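Local structure of thiamine pyrophosphokinase (Bacillus subtilis, 3LM8) at residues E47-F52 with L86-E91; G101-R106 with L129-N134; Q115-G120 with I136-P141; I155-F160 with T170-P175. The protein catalyses the ATP-dependent conversion of thiamine to thiamine diphosphate, releasing AMP, and so takes part in thiamine salvage. The protein carries 1 engineered substitution. One frame throughout, in Å; residues are numbered along the deposited sequence.

Interaction 1: E47-F52 with L86-E91; sequences EAFGDF and LDWALE
A helix laid on the parallel part of the mixed β-sheet is joined to it here by the aromatic pair Phe49 and Trp88, one from strand 47-49 and the other from helix 81-92. Phe49 drives the edge of its ring at one face of the indole: CZ comes 3.4 Å from Trp88 CG, over the five-membered ring. The centroids are 5.2 Å apart and the planes meet at 69°, an offset edge-to-face pair. Trp88 reaches the strand because its CG lies anti to the backbone N (chi1 -174°), which carries the indole off the helix. Farther out, at the benzo rim, Glu47 adds its aliphatic part, with CG 3.4 Å from Trp88 CZ2, while the carboxylate atom OE1 stands 3.6 Å from that same CZ2. Around the pair, Phe49 also meets the ring of Tyr73, and Trp88 touches Ile29 and forms a cation-pi contact with Lys92. Were Trp88 exchanged for alanine, the edge of Phe49 would probably lose its aromatic face and the Glu47 CG methylene its cover, opening a gap between helix and strand. The arrangement is that of a helix packed against parallel strands, the α/β layering of the catalytic domain.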
loop_
_atom_site.group_PDB
_atom_site.type_symbol
_atom_site.label_atom_id
_atom_site.label_comp_id
_atom_site.label_asym_id
_atom_site.label_seq_id
_atom_site.Cartn_x
_atom_site.Cartn_y
_atom_site.Cartn_z
ATOM N N GLU A 47 -12.891 -12.494 -3.526
ATOM C CA GLU A 47 -12.990 -13.008 -2.167
ATOM C C GLU A 47 -13.204 -11.783 -1.276
ATOM O O GLU A 47 -13.105 -10.648 -1.738
ATOM C CB GLU A 47 -11.695 -13.720 -1.737
ATOM C CG GLU A 47 -11.058 -14.650 -2.767
ATOM C CD GLU A 47 -11.789 -15.982 -2.971
ATOM O OE1 GLU A 47 -11.322 -16.770 -3.833
ATOM O OE2 GLU A 47 -12.808 -16.243 -2.283
ATOM N N ALA A 48 -13.500 -12.021 -0.005
ATOM C CA ALA A 48 -13.707 -10.951 0.961
ATOM C C ALA A 48 -13.283 -11.477 2.326
ATOM O O ALA A 48 -13.595 -12.611 2.686
ATOM C CB ALA A 48 -15.184 -10.521 0.984
ATOM N N PHE A 49 -12.562 -10.651 3.076
ATOM C CA PHE A 49 -12.079 -11.034 4.399
ATOM C C PHE A 49 -12.623 -10.147 5.524
ATOM O O PHE A 49 -12.824 -8.942 5.351
ATOM C CB PHE A 49 -10.551 -10.993 4.432
ATOM C CG PHE A 49 -9.895 -11.922 3.461
ATOM C CD1 PHE A 49 -9.988 -11.702 2.093
ATOM C CD2 PHE A 49 -9.150 -13.009 3.917
ATOM C CE1 PHE A 49 -9.344 -12.549 1.189
ATOM C CE2 PHE A 49 -8.498 -13.870 3.016
ATOM C CZ PHE A 49 -8.595 -13.637 1.655
ATOM N N GLY A 50 -12.845 -10.752 6.686
ATOM C CA GLY A 50 -13.356 -10.005 7.822
ATOM C C GLY A 50 -14.756 -10.441 8.192
ATOM O O GLY A 50 -15.270 -11.428 7.665
ATOM N N ASP A 51 -15.372 -9.715 9.114
ATOM C CA ASP A 51 -16.731 -10.030 9.536
ATOM C C ASP A 51 -17.632 -8.862 9.178
ATOM O O ASP A 51 -17.194 -7.905 8.533
ATOM C CB ASP A 51 -16.788 -10.276 11.044
ATOM C CG ASP A 51 -16.206 -9.130 11.836
ATOM O OD1 ASP A 51 -16.648 -7.984 11.618
ATOM O OD2 ASP A 51 -15.309 -9.374 12.674
ATOM N N PHE A 52 -18.879 -8.922 9.613
ATOM C CA PHE A 52 -19.814 -7.861 9.296
ATOM C C PHE A 52 -20.156 -6.945 10.456
ATOM O O PHE A 52 -20.942 -6.020 10.275
ATOM C CB PHE A 52 -21.119 -8.454 8.740
ATOM C CG PHE A 52 -20.947 -9.208 7.445
ATOM C CD1 PHE A 52 -20.431 -10.501 7.436
ATOM C CD2 PHE A 52 -21.255 -8.604 6.228
ATOM C CE1 PHE A 52 -20.222 -11.177 6.231
ATOM C CE2 PHE A 52 -21.048 -9.270 5.023
ATOM C CZ PHE A 52 -20.530 -10.556 5.023
ATOM N N LEU A 86 -3.756 -10.332 3.215
ATOM C CA LEU A 86 -2.428 -10.250 2.624
ATOM C C LEU A 86 -1.770 -11.622 2.454
ATOM O O LEU A 86 -1.107 -11.869 1.446
ATOM C CB LEU A 86 -1.535 -9.335 3.456
ATOM C CG LEU A 86 -0.213 -8.956 2.784
ATOM C CD1 LEU A 86 -0.484 -8.298 1.426
ATOM C CD2 LEU A 86 0.571 -8.026 3.713
ATOM N N ASP A 87 -1.952 -12.515 3.425
ATOM C CA ASP A 87 -1.392 -13.865 3.324
ATOM C C ASP A 87 -1.983 -14.577 2.110
ATOM O O ASP A 87 -1.285 -15.267 1.373
ATOM C CB ASP A 87 -1.710 -14.696 4.573
ATOM C CG ASP A 87 -0.907 -14.275 5.783
ATOM O OD1 ASP A 87 0.248 -13.844 5.614
ATOM O OD2 ASP A 87 -1.426 -14.394 6.911
ATOM N N TRP A 88 -3.286 -14.416 1.924
ATOM C CA TRP A 88 -3.997 -15.028 0.807
ATOM C C TRP A 88 -3.413 -14.535 -0.513
ATOM O O TRP A 88 -3.235 -15.308 -1.459
ATOM C CB TRP A 88 -5.477 -14.655 0.879
ATOM C CG TRP A 88 -6.332 -15.333 -0.141
ATOM C CD1 TRP A 88 -6.985 -16.521 -0.005
ATOM C CD2 TRP A 88 -6.616 -14.868 -1.464
ATOM N NE1 TRP A 88 -7.661 -16.826 -1.160
ATOM C CE2 TRP A 88 -7.450 -15.828 -2.075
ATOM C CE3 TRP A 88 -6.244 -13.734 -2.194
ATOM C CZ2 TRP A 88 -7.920 -15.691 -3.384
ATOM C CZ3 TRP A 88 -6.712 -13.600 -3.499
ATOM C CH2 TRP A 88 -7.541 -14.575 -4.079
ATOM N N ALA A 89 -3.122 -13.237 -0.566
ATOM C CA ALA A 89 -2.567 -12.617 -1.764
ATOM C C ALA A 89 -1.085 -12.957 -1.997
ATOM O O ALA A 89 -0.685 -13.233 -3.133
ATOM C CB ALA A 89 -2.764 -11.114 -1.699
ATOM N N LEU A 90 -0.275 -12.936 -0.937
ATOM C CA LEU A 90 1.142 -13.274 -1.077
ATOM C C LEU A 90 1.244 -14.713 -1.563
ATOM O O LEU A 90 2.091 -15.051 -2.387
ATOM C CB LEU A 90 1.889 -13.113 0.255
ATOM C CG LEU A 90 2.131 -11.668 0.716
ATOM C CD1 LEU A 90 2.815 -11.650 2.061
ATOM C CD2 LEU A 90 2.975 -10.941 -0.305
ATOM N N GLU A 91 0.360 -15.562 -1.069
ATOM C CA GLU A 91 0.374 -16.951 -1.489
ATOM C C GLU A 91 0.178 -17.019 -3.010
ATOM O O GLU A 91 0.971 -17.646 -3.719
ATOM C CB GLU A 91 -0.719 -17.720 -0.748
ATOM C CG GLU A 91 -0.709 -19.217 -0.951
ATOM C CD GLU A 91 -1.473 -19.649 -2.186
ATOM O OE1 GLU A 91 -2.603 -19.153 -2.377
ATOM O OE2 GLU A 91 -0.953 -20.492 -2.952
#

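Interaction 2: G101-R106 with L129-N134; sequences GITGGR and LIDKQN. With PO4 (phosphate ion), chain F.
Thr103 presents its hydroxyl to the methylene of Asp131 rather than bonding to the carboxylate beside it: OG1 lies 3.5 Å from Asp131 CB and 3.7 Å from Asp131 OD2. One residue earlier the contact turns wholly apolar. Ile102 extends its CG1 arm, and CD1 meets the Leu129 side chain nearly at right angles, touching CD2 and resting 3.6 Å from Leu129 CB. The far end of the same loop faces an anion. Arg106 N donates to O1 of a phosphate ion at 3.2 Å with an N-H...O angle of 160°, and Gly105 N comes within 2.8 Å of that O1. A CB on Gly104 or Gly105 would clash with this ion, which is probably from the crystallisation liquor. In the fold, the loop joins strand 96-100 to helix 107-122, whose Phe110 touches Ile102 and Thr103 and whose Ile114 and Leu117 touch Leu129; backbone hydrogen bonding joins Ile130 to Ile99 of strand 96-100, and strand 134-139 is the neighbour on the other side.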
loop_
_atom_site.group_PDB
_atom_site.type_symbol
_atom_site.label_atom_id
_atom_site.label_comp_id
_atom_site.label_asym_id
_atom_site.label_seq_id
_atom_site.Cartn_x
_atom_site.Cartn_y
_atom_site.Cartn_z
ATOM N N GLY A 101 -7.617 2.083 1.170
ATOM C CA GLY A 101 -8.400 2.188 2.395
ATOM C C GLY A 101 -7.461 1.855 3.525
ATOM O O GLY A 101 -7.813 1.175 4.494
ATOM N N ILE A 102 -6.250 2.368 3.380
ATOM C CA ILE A 102 -5.178 2.126 4.310
ATOM C C ILE A 102 -4.923 3.268 5.292
ATOM O O ILE A 102 -4.116 3.149 6.226
ATOM C CB ILE A 102 -3.922 1.784 3.494
ATOM C CG1 ILE A 102 -3.682 0.278 3.575
ATOM C CG2 ILE A 102 -2.729 2.626 3.934
ATOM C CD1 ILE A 102 -2.473 -0.179 2.794
ATOM N N THR A 103 -5.615 4.380 5.084
ATOM C CA THR A 103 -5.469 5.526 5.968
ATOM C C THR A 103 -6.836 5.860 6.529
ATOM O O THR A 103 -7.851 5.482 5.959
ATOM C CB THR A 103 -4.899 6.726 5.219
ATOM O OG1 THR A 103 -5.638 6.927 4.013
ATOM C CG2 THR A 103 -3.441 6.478 4.871
ATOM N N GLY A 104 -6.856 6.538 7.664
ATOM C CA GLY A 104 -8.113 6.889 8.283
ATOM C C GLY A 104 -7.875 7.682 9.546
ATOM O O GLY A 104 -6.727 8.010 9.877
ATOM N N GLY A 105 -8.971 7.978 10.246
ATOM C CA GLY A 105 -8.919 8.745 11.481
ATOM C C GLY A 105 -8.036 8.140 12.551
ATOM O O GLY A 105 -7.273 8.855 13.208
ATOM N N ARG A 106 -8.132 6.829 12.739
ATOM C CA ARG A 106 -7.328 6.159 13.745
ATOM C C ARG A 106 -5.934 5.907 13.216
ATOM O O ARG A 106 -5.756 5.177 12.253
ATOM C CB ARG A 106 -7.985 4.841 14.167
ATOM C CG ARG A 106 -9.109 5.037 15.164
ATOM C CD ARG A 106 -9.130 3.937 16.197
ATOM N NE ARG A 106 -9.716 2.718 15.661
ATOM C CZ ARG A 106 -9.481 1.497 16.131
ATOM N NH1 ARG A 106 -8.662 1.307 17.161
ATOM N NH2 ARG A 106 -10.067 0.460 15.558
ATOM N N LEU A 129 1.217 0.675 -0.958
ATOM C CA LEU A 129 0.018 1.127 -0.240
ATOM C C LEU A 129 -0.427 2.390 -0.943
ATOM O O LEU A 129 0.405 3.216 -1.299
ATOM C CB LEU A 129 0.311 1.455 1.226
ATOM C CG LEU A 129 1.141 0.512 2.107
ATOM C CD1 LEU A 129 1.127 1.082 3.526
ATOM C CD2 LEU A 129 0.590 -0.916 2.085
ATOM N N ILE A 130 -1.730 2.553 -1.141
ATOM C CA ILE A 130 -2.223 3.736 -1.843
ATOM C C ILE A 130 -3.458 4.419 -1.264
ATOM O O ILE A 130 -4.428 3.761 -0.872
ATOM C CB ILE A 130 -2.593 3.408 -3.293
ATOM C CG1 ILE A 130 -1.439 2.695 -3.995
ATOM C CG2 ILE A 130 -2.985 4.693 -4.015
ATOM C CD1 ILE A 130 -1.785 2.262 -5.402
ATOM N N ASP A 131 -3.417 5.748 -1.238
ATOM C CA ASP A 131 -4.538 6.555 -0.778
ATOM C C ASP A 131 -4.642 7.790 -1.681
ATOM O O ASP A 131 -3.885 7.935 -2.647
ATOM C CB ASP A 131 -4.396 6.934 0.709
ATOM C CG ASP A 131 -3.505 8.146 0.946
ATOM O OD1 ASP A 131 -2.317 8.091 0.586
ATOM O OD2 ASP A 131 -3.996 9.156 1.506
ATOM N N LYS A 132 -5.597 8.659 -1.378
ATOM C CA LYS A 132 -5.834 9.866 -2.162
ATOM C C LYS A 132 -4.577 10.683 -2.509
ATOM O O LYS A 132 -4.520 11.311 -3.562
ATOM C CB LYS A 132 -6.858 10.741 -1.425
ATOM C CG LYS A 132 -6.970 12.178 -1.920
ATOM C CD LYS A 132 -7.678 13.048 -0.878
ATOM C CE LYS A 132 -7.690 14.521 -1.269
ATOM N NZ LYS A 132 -8.395 14.764 -2.560
ATOM N N GLN A 133 -3.572 10.697 -1.641
ATOM C CA GLN A 133 -2.383 11.473 -1.970
ATOM C C GLN A 133 -1.039 10.872 -1.601
ATOM O O GLN A 133 -0.039 11.587 -1.536
ATOM C CB GLN A 133 -2.491 12.907 -1.404
ATOM C CG GLN A 133 -2.981 13.038 0.022
ATOM C CD GLN A 133 -3.324 14.485 0.374
ATOM O OE1 GLN A 133 -2.453 15.353 0.380
ATOM N NE2 GLN A 133 -4.601 14.748 0.660
ATOM N N ASN A 134 -1.004 9.558 -1.389
ATOM C CA ASN A 134 0.250 8.909 -1.037
ATOM C C ASN A 134 0.432 7.505 -1.611
ATOM O O ASN A 134 -0.538 6.791 -1.871
ATOM C CB ASN A 134 0.416 8.843 0.490
ATOM C CG ASN A 134 0.281 10.193 1.150
ATOM O OD1 ASN A 134 -0.828 10.681 1.368
ATOM N ND2 ASN A 134 1.408 10.814 1.463
HETATM P P PO4 F . -11.965 6.043 11.417
HETATM O O1 PO4 F . -10.559 5.764 11.012
HETATM O O2 PO4 F . -12.657 4.756 11.696
HETATM O O3 PO4 F . -11.974 6.890 12.641
HETATM O O4 PO4 F . -12.667 6.756 10.315
#

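Interaction 3: Q115-G120 with I136-P141; sequences QLLYKG and IQMFPP
Leu117 and Met138 form the dense middle of this helix-on-strand contact, in which helix 115-120 passes 8.2 Å from strand 136-139 with their directions 42° apart. Leu117 turns toward the strand and meets two residues: CD1 packs at 3.6 Å on Ile136 CG2, whereas CB lies 3.8 Å from SE of Met138, a selenomethionine. The Met138 chain bends at its last torsion, which lays CE against the helix backbone, 3.4 Å from Tyr118 CA and 3.6 Å from Leu117 O. Leu129, Ile114 and Val121 help enclose this packed side. Toward solvent the fit is looser. The Tyr118 ring, with CG anti to its own amide N (chi1 -172°), leads off the helix on the exposed side and meets the methyl group only obliquely, CD1 standing 3.9 Å from Met138 CE; Ile206 and Phe160 border this margin. The side chains meet through apolar surfaces, so the join probably rests on shape and burial rather than on directional bonds.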
loop_
_atom_site.group_PDB
_atom_site.type_symbol
_atom_site.label_atom_id
_atom_site.label_comp_id
_atom_site.label_asym_id
_atom_site.label_seq_id
_atom_site.Cartn_x
_atom_site.Cartn_y
_atom_site.Cartn_z
ATOM N N GLN A 115 3.444 -1.827 9.020
ATOM C CA GLN A 115 4.173 -3.021 9.423
ATOM C C GLN A 115 3.925 -4.124 8.399
ATOM O O GLN A 115 4.803 -4.945 8.136
ATOM C CB GLN A 115 3.708 -3.497 10.794
ATOM C CG GLN A 115 3.737 -2.427 11.876
ATOM C CD GLN A 115 5.142 -1.981 12.233
ATOM O OE1 GLN A 115 5.593 -0.912 11.814
ATOM N NE2 GLN A 115 5.846 -2.804 13.016
ATOM N N LEU A 116 2.724 -4.147 7.827
ATOM C CA LEU A 116 2.371 -5.154 6.828
ATOM C C LEU A 116 3.393 -5.191 5.695
ATOM O O LEU A 116 3.698 -6.258 5.165
ATOM C CB LEU A 116 0.977 -4.868 6.237
ATOM C CG LEU A 116 -0.286 -5.101 7.084
ATOM C CD1 LEU A 116 -0.375 -6.555 7.482
ATOM C CD2 LEU A 116 -0.256 -4.244 8.323
ATOM N N LEU A 117 3.910 -4.025 5.318
ATOM C CA LEU A 117 4.889 -3.938 4.241
ATOM C C LEU A 117 6.165 -4.735 4.545
ATOM O O LEU A 117 6.880 -5.181 3.632
ATOM C CB LEU A 117 5.256 -2.479 4.009
ATOM C CG LEU A 117 4.130 -1.586 3.514
ATOM C CD1 LEU A 117 4.526 -0.121 3.678
ATOM C CD2 LEU A 117 3.834 -1.928 2.069
ATOM N N TYR A 118 6.443 -4.887 5.837
ATOM C CA TYR A 118 7.615 -5.608 6.301
ATOM C C TYR A 118 7.516 -7.059 5.871
ATOM O O TYR A 118 8.501 -7.665 5.462
ATOM C CB TYR A 118 7.723 -5.526 7.828
ATOM C CG TYR A 118 9.020 -6.086 8.356
ATOM C CD1 TYR A 118 10.231 -5.469 8.062
ATOM C CD2 TYR A 118 9.049 -7.278 9.082
ATOM C CE1 TYR A 118 11.437 -6.025 8.464
ATOM C CE2 TYR A 118 10.259 -7.845 9.491
ATOM C CZ TYR A 118 11.448 -7.211 9.170
ATOM O OH TYR A 118 12.654 -7.770 9.517
ATOM N N LYS A 119 6.309 -7.605 5.960
ATOM C CA LYS A 119 6.039 -8.989 5.589
ATOM C C LYS A 119 6.260 -9.191 4.092
ATOM O O LYS A 119 6.444 -10.310 3.624
ATOM C CB LYS A 119 4.594 -9.336 5.956
ATOM C CG LYS A 119 4.240 -10.809 5.911
ATOM C CD LYS A 119 2.840 -11.020 6.467
ATOM C CE LYS A 119 2.575 -12.476 6.813
ATOM N NZ LYS A 119 1.290 -12.627 7.555
ATOM N N GLY A 120 6.247 -8.094 3.346
ATOM C CA GLY A 120 6.436 -8.172 1.910
ATOM C C GLY A 120 7.877 -8.275 1.462
ATOM O O GLY A 120 8.149 -8.887 0.433
ATOM N N ILE A 136 3.013 4.378 -0.594
ATOM C CA ILE A 136 4.055 3.928 0.306
ATOM C C ILE A 136 4.609 2.599 -0.157
ATOM O O ILE A 136 3.860 1.734 -0.620
ATOM C CB ILE A 136 3.507 3.784 1.739
ATOM C CG1 ILE A 136 2.974 5.132 2.200
ATOM C CG2 ILE A 136 4.612 3.320 2.684
ATOM C CD1 ILE A 136 2.034 5.037 3.323
ATOM N N GLN A 137 5.922 2.441 -0.031
ATOM C CA GLN A 137 6.580 1.207 -0.438
ATOM C C GLN A 137 7.880 1.033 0.323
ATOM O O GLN A 137 8.601 1.996 0.589
ATOM C CB GLN A 137 6.867 1.225 -1.936
ATOM C CG GLN A 137 6.535 -0.061 -2.651
ATOM C CD GLN A 137 6.909 -0.011 -4.126
ATOM O OE1 GLN A 137 6.396 0.817 -4.886
ATOM N NE2 GLN A 137 7.812 -0.900 -4.537
HETATM N N MSE A 138 8.165 -0.208 0.684
HETATM C CA MSE A 138 9.375 -0.525 1.413
HETATM C C MSE A 138 10.327 -1.279 0.515
HETATM O O MSE A 138 9.908 -2.052 -0.340
HETATM C CB MSE A 138 9.049 -1.369 2.642
HETATM C CG MSE A 138 8.775 -0.555 3.894
HETATM SE SE MSE A 138 8.630 -1.656 5.478
HETATM C CE MSE A 138 9.649 -3.198 4.907
ATOM N N PHE A 139 11.617 -1.053 0.698
ATOM C CA PHE A 139 12.595 -1.754 -0.118
ATOM C C PHE A 139 13.761 -2.318 0.666
ATOM O O PHE A 139 14.258 -1.706 1.627
ATOM C CB PHE A 139 13.195 -0.845 -1.196
ATOM C CG PHE A 139 12.204 -0.313 -2.188
ATOM C CD1 PHE A 139 11.414 0.789 -1.878
ATOM C CD2 PHE A 139 12.089 -0.897 -3.448
ATOM C CE1 PHE A 139 10.519 1.308 -2.813
ATOM C CE2 PHE A 139 11.200 -0.390 -4.392
ATOM C CZ PHE A 139 10.409 0.719 -4.077
ATOM N N PRO A 140 14.197 -3.517 0.280
ATOM C CA PRO A 140 15.339 -4.153 0.941
ATOM C C PRO A 140 16.553 -3.562 0.215
ATOM O O PRO A 140 16.399 -2.786 -0.731
ATOM C CB PRO A 140 15.147 -5.635 0.617
ATOM C CG PRO A 140 14.492 -5.602 -0.759
ATOM C CD PRO A 140 13.476 -4.472 -0.590
ATOM N N PRO A 141 17.772 -3.893 0.655
ATOM C CA PRO A 141 18.913 -3.321 -0.067
ATOM C C PRO A 141 18.859 -3.645 -1.570
ATOM O O PRO A 141 18.401 -4.709 -1.973
ATOM C CB PRO A 141 20.098 -3.952 0.646
ATOM C CG PRO A 141 19.613 -3.937 2.091
ATOM C CD PRO A 141 18.196 -4.473 1.944
#

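Interaction 4: I155-F160 with T170-P175; sequences ISFIPF and TGFKYP. With VIB (3-(4-amino-2-methyl-pyrimidin-5-ylmethyl)-5-(2-hydroxy-ethyl)-4-methyl-thiazol-3-ium), chain E.
Ile155 and Phe172 mark the closest backbone approach, with CA atoms still 9.1 Å apart, so the extended strand 154-159 and the loop that passes through Gly171 at positive phi (98°) meet through side chains alone. Phe172 bridges the gap. One ring corner does most of the touching: CE1 lies 3.6 Å from Phe157 CE2 and 4.0 Å from Ile155 CG2. The Ile155 methyl sits in the plane of the Phe172 ring, at its edge. Phe157 comes from the opposite direction, and the two rings meet obliquely, planes 44° apart. Leu193 and Ile146 also touch Phe172. In this way strand 154-159 of the large mixed sheet is closed against the loop between strands 167-170 and 176-181 of the four-stranded antiparallel sheet, within the vitamin B1 binding domain. Two residues beyond Phe172 the loop becomes part of the thiamine pocket. Tyr174 lays one ring face on the ligand, the bridging methylene C7A of VIB standing 3.2 Å above its plane over the centre, while Tyr174 CG lies 3.4 Å from pyrimidine atom C5A. With a leucine in place of Tyr174, the C7A bridge is likely to lose the flat face it lies on and become freer to move. On the strand side, the backbones of Ile155 and Phe157 bond to Asn191 and Cys188, and Ser156 OG bonds to Ser190 N, tying strand 154-159 to further pocket residues.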
loop_
_atom_site.group_PDB
_atom_site.type_symbol
_atom_site.label_atom_id
_atom_site.label_comp_id
_atom_site.label_asym_id
_atom_site.label_seq_id
_atom_site.Cartn_x
_atom_site.Cartn_y
_atom_site.Cartn_z
ATOM N N ILE A 155 8.864 13.000 -2.886
ATOM C CA ILE A 155 9.330 11.633 -2.719
ATOM C C ILE A 155 10.154 11.669 -1.452
ATOM O O ILE A 155 11.202 12.302 -1.442
ATOM C CB ILE A 155 10.275 11.236 -3.859
ATOM C CG1 ILE A 155 9.518 11.217 -5.181
ATOM C CG2 ILE A 155 10.938 9.896 -3.559
ATOM C CD1 ILE A 155 10.390 11.600 -6.358
ATOM N N SER A 156 9.686 11.011 -0.395
ATOM C CA SER A 156 10.412 10.981 0.869
ATOM C C SER A 156 10.945 9.585 1.161
ATOM O O SER A 156 10.355 8.588 0.757
ATOM C CB SER A 156 9.497 11.419 2.009
ATOM O OG SER A 156 9.031 12.742 1.806
ATOM N N PHE A 157 12.063 9.511 1.868
ATOM C CA PHE A 157 12.654 8.222 2.221
ATOM C C PHE A 157 12.806 8.158 3.729
ATOM O O PHE A 157 13.262 9.110 4.355
ATOM C CB PHE A 157 14.027 8.053 1.572
ATOM C CG PHE A 157 13.981 7.847 0.082
ATOM C CD1 PHE A 157 13.463 6.677 -0.455
ATOM C CD2 PHE A 157 14.482 8.816 -0.781
ATOM C CE1 PHE A 157 13.448 6.466 -1.829
ATOM C CE2 PHE A 157 14.472 8.620 -2.152
ATOM C CZ PHE A 157 13.956 7.444 -2.682
ATOM N N ILE A 158 12.422 7.034 4.320
ATOM C CA ILE A 158 12.533 6.890 5.762
ATOM C C ILE A 158 13.064 5.521 6.149
ATOM O O ILE A 158 12.544 4.494 5.712
ATOM C CB ILE A 158 11.172 7.112 6.427
ATOM C CG1 ILE A 158 10.605 8.454 5.965
ATOM C CG2 ILE A 158 11.321 7.086 7.936
ATOM C CD1 ILE A 158 9.205 8.708 6.412
ATOM N N PRO A 159 14.117 5.491 6.975
ATOM C CA PRO A 159 14.732 4.239 7.434
ATOM C C PRO A 159 13.703 3.465 8.246
ATOM O O PRO A 159 12.853 4.079 8.893
ATOM C CB PRO A 159 15.896 4.711 8.313
ATOM C CG PRO A 159 16.179 6.127 7.823
ATOM C CD PRO A 159 14.795 6.667 7.551
ATOM N N PHE A 160 13.776 2.134 8.226
ATOM C CA PHE A 160 12.819 1.330 8.983
ATOM C C PHE A 160 13.389 0.573 10.183
ATOM O O PHE A 160 13.464 1.118 11.279
ATOM C CB PHE A 160 12.088 0.349 8.064
ATOM C CG PHE A 160 10.934 -0.351 8.728
ATOM C CD1 PHE A 160 11.093 -1.615 9.290
ATOM C CD2 PHE A 160 9.689 0.267 8.815
ATOM C CE1 PHE A 160 10.028 -2.254 9.929
ATOM C CE2 PHE A 160 8.618 -0.360 9.451
ATOM C CZ PHE A 160 8.789 -1.623 10.008
ATOM N N THR A 170 19.985 9.875 -7.174
ATOM C CA THR A 170 20.345 10.505 -8.434
ATOM C C THR A 170 19.119 10.888 -9.228
ATOM O O THR A 170 18.255 10.051 -9.482
ATOM C CB THR A 170 21.189 9.563 -9.290
ATOM O OG1 THR A 170 22.371 9.200 -8.568
ATOM C CG2 THR A 170 21.580 10.242 -10.596
ATOM N N GLY A 171 19.065 12.150 -9.645
ATOM C CA GLY A 171 17.925 12.647 -10.395
ATOM C C GLY A 171 17.016 13.358 -9.412
ATOM O O GLY A 171 15.867 13.703 -9.714
ATOM N N PHE A 172 17.548 13.585 -8.218
ATOM C CA PHE A 172 16.797 14.234 -7.157
ATOM C C PHE A 172 17.255 15.665 -6.877
ATOM O O PHE A 172 18.426 16.011 -7.057
ATOM C CB PHE A 172 16.890 13.403 -5.866
ATOM C CG PHE A 172 16.232 12.055 -5.958
ATOM C CD1 PHE A 172 15.114 11.760 -5.190
ATOM C CD2 PHE A 172 16.731 11.079 -6.813
ATOM C CE1 PHE A 172 14.500 10.510 -5.270
ATOM C CE2 PHE A 172 16.124 9.824 -6.902
ATOM C CZ PHE A 172 15.009 9.542 -6.130
ATOM N N LYS A 173 16.314 16.491 -6.432
ATOM C CA LYS A 173 16.610 17.871 -6.098
ATOM C C LYS A 173 17.689 17.882 -5.024
ATOM O O LYS A 173 18.577 18.724 -5.042
ATOM C CB LYS A 173 15.339 18.546 -5.581
ATOM C CG LYS A 173 15.483 19.980 -5.099
ATOM C CD LYS A 173 14.085 20.570 -4.938
ATOM C CE LYS A 173 14.074 21.987 -4.426
ATOM N NZ LYS A 173 12.677 22.511 -4.480
ATOM N N TYR A 174 17.609 16.924 -4.100
ATOM C CA TYR A 174 18.561 16.806 -2.995
ATOM C C TYR A 174 19.399 15.531 -3.097
ATOM O O TYR A 174 19.105 14.533 -2.453
ATOM C CB TYR A 174 17.805 16.827 -1.657
ATOM C CG TYR A 174 17.110 18.142 -1.358
ATOM C CD1 TYR A 174 17.811 19.216 -0.797
ATOM C CD2 TYR A 174 15.748 18.314 -1.638
ATOM C CE1 TYR A 174 17.175 20.428 -0.517
ATOM C CE2 TYR A 174 15.103 19.518 -1.364
ATOM C CZ TYR A 174 15.822 20.572 -0.802
ATOM O OH TYR A 174 15.184 21.760 -0.525
ATOM N N PRO A 175 20.467 15.563 -3.903
ATOM C CA PRO A 175 21.364 14.419 -4.106
ATOM C C PRO A 175 21.986 13.866 -2.826
ATOM O O PRO A 175 22.010 14.529 -1.788
ATOM C CB PRO A 175 22.419 14.973 -5.060
ATOM C CG PRO A 175 21.651 15.981 -5.845
ATOM C CD PRO A 175 20.875 16.688 -4.754
HETATM C CM2 VIB E . 18.552 13.887 1.213
HETATM N N4A VIB E . 17.708 18.384 2.662
HETATM C CM4 VIB E . 12.458 19.848 1.937
HETATM O O1 VIB E . 12.307 21.787 5.276
HETATM C C7 VIB E . 11.439 20.810 5.857
HETATM C C6 VIB E . 11.175 19.702 4.838
HETATM C C2 VIB E . 14.718 17.885 4.134
HETATM S S1 VIB E . 13.599 18.239 5.427
HETATM C C5 VIB E . 12.499 19.092 4.377
HETATM C C4 VIB E . 13.089 19.105 3.118
HETATM N N3 VIB E . 14.252 18.457 3.021
HETATM C C7A VIB E . 14.972 18.392 1.741
HETATM C C4A VIB E . 17.250 17.263 2.110
HETATM N N3A VIB E . 18.060 16.206 1.950
HETATM C C2A VIB E . 17.604 15.074 1.394
HETATM N N1A VIB E . 16.328 14.983 0.992
HETATM C C6A VIB E . 15.496 16.001 1.129
HETATM C C5A VIB E . 15.926 17.195 1.695
#

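Overall arrangement
All four interactions reach one large mixed sheet, with the centres of interactions 1 and 4 about 33 Å apart on opposite sides of the chain's centre. Interaction 3 is the hub. Its Lys119, though poorly ordered, makes a salt bridge through NZ with Asp87 OD1 of interaction 1; its Ile136 O probably accepts a hydrogen bond from Leu129 N of interaction 2 at 2.9 Å; and its Tyr118 and Met138 pack on Phe160 of 155-160. Bound magnesium ions lie about 11 Å from the Phe49 side chain and about 10 Å from Gly101, and a phosphate sits on the 101-106 loop, whereas thiamine is held at the far end, against interaction 4.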